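Local coordinates for protein fuculose-1-phosphate aldolase (Glaciozyma antarctica, PDB 4XXF) that belongs to the class II aldolase and adducin family, forming a four-chain assembly of alpha/beta subunits that bind zinc, at residues 73-76 / 82-85; 20-25 / 46-51. One frame throughout, in Å; residues are numbered along the deposited sequence.

Contact 1. Residues 73-76 / 82-85; sequences DLIL and TVIG
Leu76 meets Gly85 and Ile84 together, a worked example of the classic beta bulge: two consecutive residues, Ile84 and Gly85, face a single residue of the antiparallel neighbour. Leu76 and Gly85 form the hydrogen-bonded pair, and Leu76 N donates a hydrogen bond to Gly85 O at 2.8 Å. The bond is nearly straight at hydrogen (176°), although the donor stands well above the carbonyl plane. In return Leu76 O accepts from Ile84 N at 2.8 Å, while Gly85 N adds a weak bond to the same oxygen at 3.4 Å. Two consecutive amides thus converge on one carbonyl, the signature of the bulge.

Beside these backbone bonds the side chains of Leu76 and Ile84 cross at a slant. Leu76 CG lies 3.8 Å from Ile84 CG1, and Leu76 CD2 lies 3.9 Å from Ile84 CD1. Ile84 CG1 sits between its own N and carbonyl carbon (chi1 57°), a torsion that lays this methylene 3.5 Å from Leu76 O. His56 of strand 56-59 touches both side chains. Ile75, more deeply buried, packs with Val83 against Val94. The contact joins the two arms of a beta hairpin at the protein surface, and its chemistry implies cohesion chiefly through main-chain bonds, with a modest apolar cover over the shared carbonyl.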
loop_
_atom_site.group_PDB
_atom_site.type_symbol
_atom_site.label_atom_id
_atom_site.label_comp_id
_atom_site.label_asym_id
_atom_site.label_seq_id
_atom_site.Cartn_x
_atom_site.Cartn_y
_atom_site.Cartn_z
ATOM N N ASP A 73 8.696 -18.352 -21.424
ATOM C CA ASP A 73 7.477 -18.964 -20.905
ATOM C C ASP A 73 6.268 -18.807 -21.812
ATOM O O ASP A 73 5.320 -19.594 -21.726
ATOM C CB ASP A 73 7.125 -18.358 -19.548
ATOM C CG ASP A 73 8.150 -18.668 -18.488
ATOM O OD1 ASP A 73 8.403 -19.866 -18.236
ATOM O OD2 ASP A 73 8.701 -17.709 -17.901
ATOM N N LEU A 74 6.267 -17.771 -22.650
ATOM C CA LEU A 74 5.094 -17.487 -23.473
ATOM C C LEU A 74 4.776 -18.633 -24.413
ATOM O O LEU A 74 5.680 -19.238 -25.002
ATOM C CB LEU A 74 5.294 -16.231 -24.310
ATOM C CG LEU A 74 5.504 -14.926 -23.559
ATOM C CD1 LEU A 74 5.540 -13.807 -24.589
ATOM C CD2 LEU A 74 4.395 -14.693 -22.513
ATOM N N ILE A 75 3.486 -18.894 -24.599
ATOM C CA ILE A 75 3.048 -19.946 -25.506
ATOM C C ILE A 75 2.292 -19.362 -26.684
ATOM O O ILE A 75 1.721 -18.272 -26.595
ATOM C CB ILE A 75 2.156 -20.986 -24.791
ATOM C CG1 ILE A 75 1.042 -20.307 -23.990
ATOM C CG2 ILE A 75 3.006 -21.890 -23.891
ATOM C CD1 ILE A 75 -0.045 -21.258 -23.513
ATOM N N LEU A 76 2.296 -20.102 -27.782
ATOM C CA LEU A 76 1.597 -19.725 -28.996
ATOM C C LEU A 76 0.347 -20.578 -29.126
ATOM O O LEU A 76 0.413 -21.799 -28.998
ATOM C CB LEU A 76 2.503 -19.914 -30.206
ATOM C CG LEU A 76 1.953 -19.522 -31.575
ATOM C CD1 LEU A 76 1.710 -18.023 -31.667
ATOM C CD2 LEU A 76 2.923 -19.974 -32.661
ATOM N N THR A 82 -5.831 -24.327 -29.434
ATOM C CA THR A 82 -4.773 -25.338 -29.439
ATOM C C THR A 82 -3.410 -24.687 -29.187
ATOM O O THR A 82 -3.048 -23.722 -29.852
ATOM C CB THR A 82 -4.743 -26.114 -30.770
ATOM O OG1 THR A 82 -6.051 -26.617 -31.047
ATOM C CG2 THR A 82 -3.764 -27.281 -30.689
ATOM N N VAL A 83 -2.668 -25.199 -28.209
ATOM C CA VAL A 83 -1.308 -24.741 -27.963
ATOM C C VAL A 83 -0.406 -25.327 -29.036
ATOM O O VAL A 83 -0.281 -26.546 -29.149
ATOM C CB VAL A 83 -0.809 -25.147 -26.559
ATOM C CG1 VAL A 83 0.618 -24.681 -26.343
ATOM C CG2 VAL A 83 -1.724 -24.585 -25.486
ATOM N N ILE A 84 0.211 -24.469 -29.839
ATOM C CA ILE A 84 0.943 -24.945 -31.012
ATOM C C ILE A 84 2.421 -24.572 -31.005
ATOM O O ILE A 84 3.154 -24.929 -31.918
ATOM C CB ILE A 84 0.309 -24.420 -32.320
ATOM C CG1 ILE A 84 0.259 -22.888 -32.325
ATOM C CG2 ILE A 84 -1.083 -25.015 -32.520
ATOM C CD1 ILE A 84 -0.051 -22.299 -33.692
ATOM N N GLY A 85 2.873 -23.862 -29.981
ATOM C CA GLY A 85 4.283 -23.541 -29.899
ATOM C C GLY A 85 4.688 -22.847 -28.618
ATOM O O GLY A 85 3.838 -22.460 -27.819
#

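Contact 2. Residues 20-25 / 46-51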
loop_
_atom_site.group_PDB
_atom_site.type_symbol
_atom_site.label_atom_id
_atom_site.label_comp_id
_atom_site.label_asym_id
_atom_site.label_seq_id
_atom_site.Cartn_x
_atom_site.Cartn_y
_atom_site.Cartn_z
ATOM N N ALA A 20 10.008 -10.885 -31.994
ATOM C CA ALA A 20 10.866 -10.826 -30.808
ATOM C C ALA A 20 10.533 -9.608 -29.952
ATOM O O ALA A 20 10.487 -9.699 -28.716
ATOM C CB ALA A 20 12.339 -10.819 -31.216
ATOM N N TRP A 21 10.281 -8.468 -30.594
ATOM C CA TRP A 21 9.908 -7.246 -29.877
ATOM C C TRP A 21 8.591 -7.427 -29.137
ATOM O O TRP A 21 8.457 -7.080 -27.956
ATOM C CB TRP A 21 9.785 -6.054 -30.842
ATOM C CG TRP A 21 9.149 -4.848 -30.189
ATOM C CD1 TRP A 21 7.815 -4.529 -30.154
ATOM C CD2 TRP A 21 9.823 -3.823 -29.451
ATOM N NE1 TRP A 21 7.626 -3.362 -29.448
ATOM C CE2 TRP A 21 8.841 -2.908 -29.007
ATOM C CE3 TRP A 21 11.161 -3.586 -29.126
ATOM C CZ2 TRP A 21 9.158 -1.777 -28.258
ATOM C CZ3 TRP A 21 11.474 -2.456 -28.377
ATOM C CH2 TRP A 21 10.475 -1.568 -27.953
ATOM N N LEU A 22 7.602 -7.966 -29.842
ATOM C CA LEU A 22 6.266 -8.129 -29.278
ATOM C C LEU A 22 6.251 -9.105 -28.109
ATOM O O LEU A 22 5.573 -8.853 -27.122
ATOM C CB LEU A 22 5.283 -8.579 -30.355
ATOM C CG LEU A 22 4.927 -7.537 -31.415
ATOM C CD1 LEU A 22 4.118 -8.184 -32.522
ATOM C CD2 LEU A 22 4.165 -6.361 -30.810
ATOM N N LYS A 23 6.986 -10.206 -28.197
ATOM C CA LYS A 23 7.043 -11.150 -27.086
ATOM C C LYS A 23 7.677 -10.498 -25.855
ATOM O O LYS A 23 7.168 -10.640 -24.739
ATOM C CB LYS A 23 7.803 -12.420 -27.490
ATOM C CG LYS A 23 7.038 -13.299 -28.484
ATOM C CD LYS A 23 7.805 -14.555 -28.898
ATOM C CE LYS A 23 7.952 -15.527 -27.734
ATOM N NZ LYS A 23 8.718 -16.737 -28.152
ATOM N N GLU A 24 8.769 -9.769 -26.045
ATOM C CA GLU A 24 9.369 -9.087 -24.907
ATOM C C GLU A 24 8.397 -8.037 -24.336
ATOM O O GLU A 24 8.305 -7.858 -23.110
ATOM C CB GLU A 24 10.698 -8.436 -25.301
ATOM C CG GLU A 24 11.356 -7.709 -24.117
ATOM C CD GLU A 24 12.535 -6.837 -24.505
ATOM O OE1 GLU A 24 12.956 -6.854 -25.680
ATOM O OE2 GLU A 24 13.041 -6.111 -23.623
ATOM N N ARG A 25 7.666 -7.349 -25.210
ATOM C CA ARG A 25 6.766 -6.288 -24.776
ATOM C C ARG A 25 5.600 -6.891 -23.988
ATOM O O ARG A 25 5.143 -6.294 -23.005
ATOM C CB ARG A 25 6.256 -5.477 -25.978
ATOM C CG ARG A 25 5.805 -4.058 -25.657
ATOM C CD ARG A 25 6.978 -3.225 -25.169
ATOM N NE ARG A 25 6.731 -1.788 -25.184
ATOM C CZ ARG A 25 7.604 -0.901 -24.721
ATOM N NH1 ARG A 25 8.765 -1.320 -24.232
ATOM N NH2 ARG A 25 7.327 0.393 -24.746
ATOM N N LEU A 46 -3.096 -11.961 -20.881
ATOM C CA LEU A 46 -2.705 -10.894 -21.788
ATOM C C LEU A 46 -2.287 -11.564 -23.083
ATOM O O LEU A 46 -1.490 -12.500 -23.074
ATOM C CB LEU A 46 -1.560 -10.049 -21.216
ATOM C CG LEU A 46 -1.873 -9.043 -20.105
ATOM C CD1 LEU A 46 -2.087 -9.726 -18.748
ATOM C CD2 LEU A 46 -0.749 -8.029 -20.016
ATOM N N THR A 47 -2.855 -11.108 -24.194
ATOM C CA THR A 47 -2.558 -11.714 -25.485
ATOM C C THR A 47 -2.038 -10.689 -26.478
ATOM O O THR A 47 -2.367 -9.498 -26.392
ATOM C CB THR A 47 -3.805 -12.383 -26.105
ATOM O OG1 THR A 47 -4.877 -11.432 -26.196
ATOM C CG2 THR A 47 -4.267 -13.585 -25.268
ATOM N N VAL A 48 -1.195 -11.152 -27.399
ATOM C CA VAL A 48 -0.844 -10.339 -28.557
ATOM C C VAL A 48 -0.908 -11.206 -29.816
ATOM O O VAL A 48 -0.469 -12.357 -29.840
ATOM C CB VAL A 48 0.558 -9.664 -28.403
ATOM C CG1 VAL A 48 1.676 -10.696 -28.343
ATOM C CG2 VAL A 48 0.803 -8.673 -29.532
ATOM N N ARG A 49 -1.488 -10.635 -30.859
ATOM C CA ARG A 49 -1.590 -11.317 -32.138
ATOM C C ARG A 49 -0.208 -11.502 -32.743
ATOM O O ARG A 49 0.601 -10.569 -32.757
ATOM C CB ARG A 49 -2.468 -10.502 -33.074
ATOM C CG ARG A 49 -2.990 -11.250 -34.269
ATOM C CD ARG A 49 -3.668 -10.285 -35.192
ATOM N NE ARG A 49 -4.845 -9.605 -34.634
ATOM C CZ ARG A 49 -6.086 -10.098 -34.659
ATOM N NH1 ARG A 49 -6.313 -11.314 -35.136
ATOM N NH2 ARG A 49 -7.104 -9.389 -34.200
ATOM N N ASP A 50 0.077 -12.700 -33.244
ATOM C CA ASP A 50 1.343 -12.926 -33.939
ATOM C C ASP A 50 1.418 -12.072 -35.196
ATOM O O ASP A 50 0.418 -11.921 -35.896
ATOM C CB ASP A 50 1.514 -14.404 -34.301
ATOM C CG ASP A 50 2.885 -14.703 -34.859
ATOM O OD1 ASP A 50 3.026 -14.747 -36.098
ATOM O OD2 ASP A 50 3.822 -14.871 -34.046
ATOM N N PRO A 51 2.601 -11.509 -35.493
ATOM C CA PRO A 51 2.687 -10.600 -36.644
ATOM C C PRO A 51 2.718 -11.292 -37.995
ATOM O O PRO A 51 2.608 -10.610 -39.019
ATOM C CB PRO A 51 4.004 -9.853 -36.400
ATOM C CG PRO A 51 4.807 -10.771 -35.530
ATOM C CD PRO A 51 3.809 -11.452 -34.647
#
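Leu22 carries nearly all of the helical share of this contact, pointing from helix 15-36 at the strand 45-49 and the turn that follows it. Leu22 CD1 reaches the CG-CD side of the Pro51 ring, 3.9 Å from Pro51 CD and 4.0 Å from Pro51 CG. Leu22 CD1 also comes within 4.3 Å of Arg49 O, a van der Waals neighbour and nothing more. The other branch, Leu22 CD2, is turned to Val48 and lies 4.3 Å from Val48 CG2 in one of the two conformers of that valine, so this looser approach is less certain. The first torsion (chi1 -70°) directs Leu22 CG toward the strand, beside its own backbone N and opposite the carbonyl carbon; the second (chi2 171°) then sets CD1 toward Pro51 and CD2 toward Val48. Ile190, at the start of helix 190-213, touches both Leu22 and Val48 and joins this apolar cluster.

The arrangement is that of a helix laid on one face of the mixed sheet at the centre of the class II aldolase fold. Val48 points at the helix, whereas Arg49 points away, its guanidinium NH2 bonded to the carbonyls of His106 and Val112 and NH1 to that of Lys54.

Backbones stay well apart here: even the nearest alpha carbons, Leu22 CA and Val48 CA, are separated by 7.5 Å. Away from the leucine the helix turns to other partners and toward solvent. The partly exposed Glu24 forms a salt bridge with Arg257, and Arg25, also partly exposed, pairs with Asp191. Past the strand end, Asp50 OD2 forms a salt bridge with Arg19 NE, one turn before Lys23 on the same helix, and also accepts a hydrogen bond from Trp58 NE1.

Contacts 1 and 2 follow each other along the chain and reach the same sheet, their centres about 12 Å apart. They meet directly where Leu74 CD1 packs 3.6 Å from Lys23 O, so the segment leading into the hairpin also borders the helix of contact 2. Strand 56-59 runs between strands 75-78 and 45-49, and its Trp58 touches both Leu76 and Val48. Contact 1 lies farther out, about 19 Å from the chain centre to its own centre, against about 13 Å for contact 2. Neither supplies a zinc ligand: His117, His119 and His181 do so, His117 coming from strand 114-118, which adjoins strand 45-49.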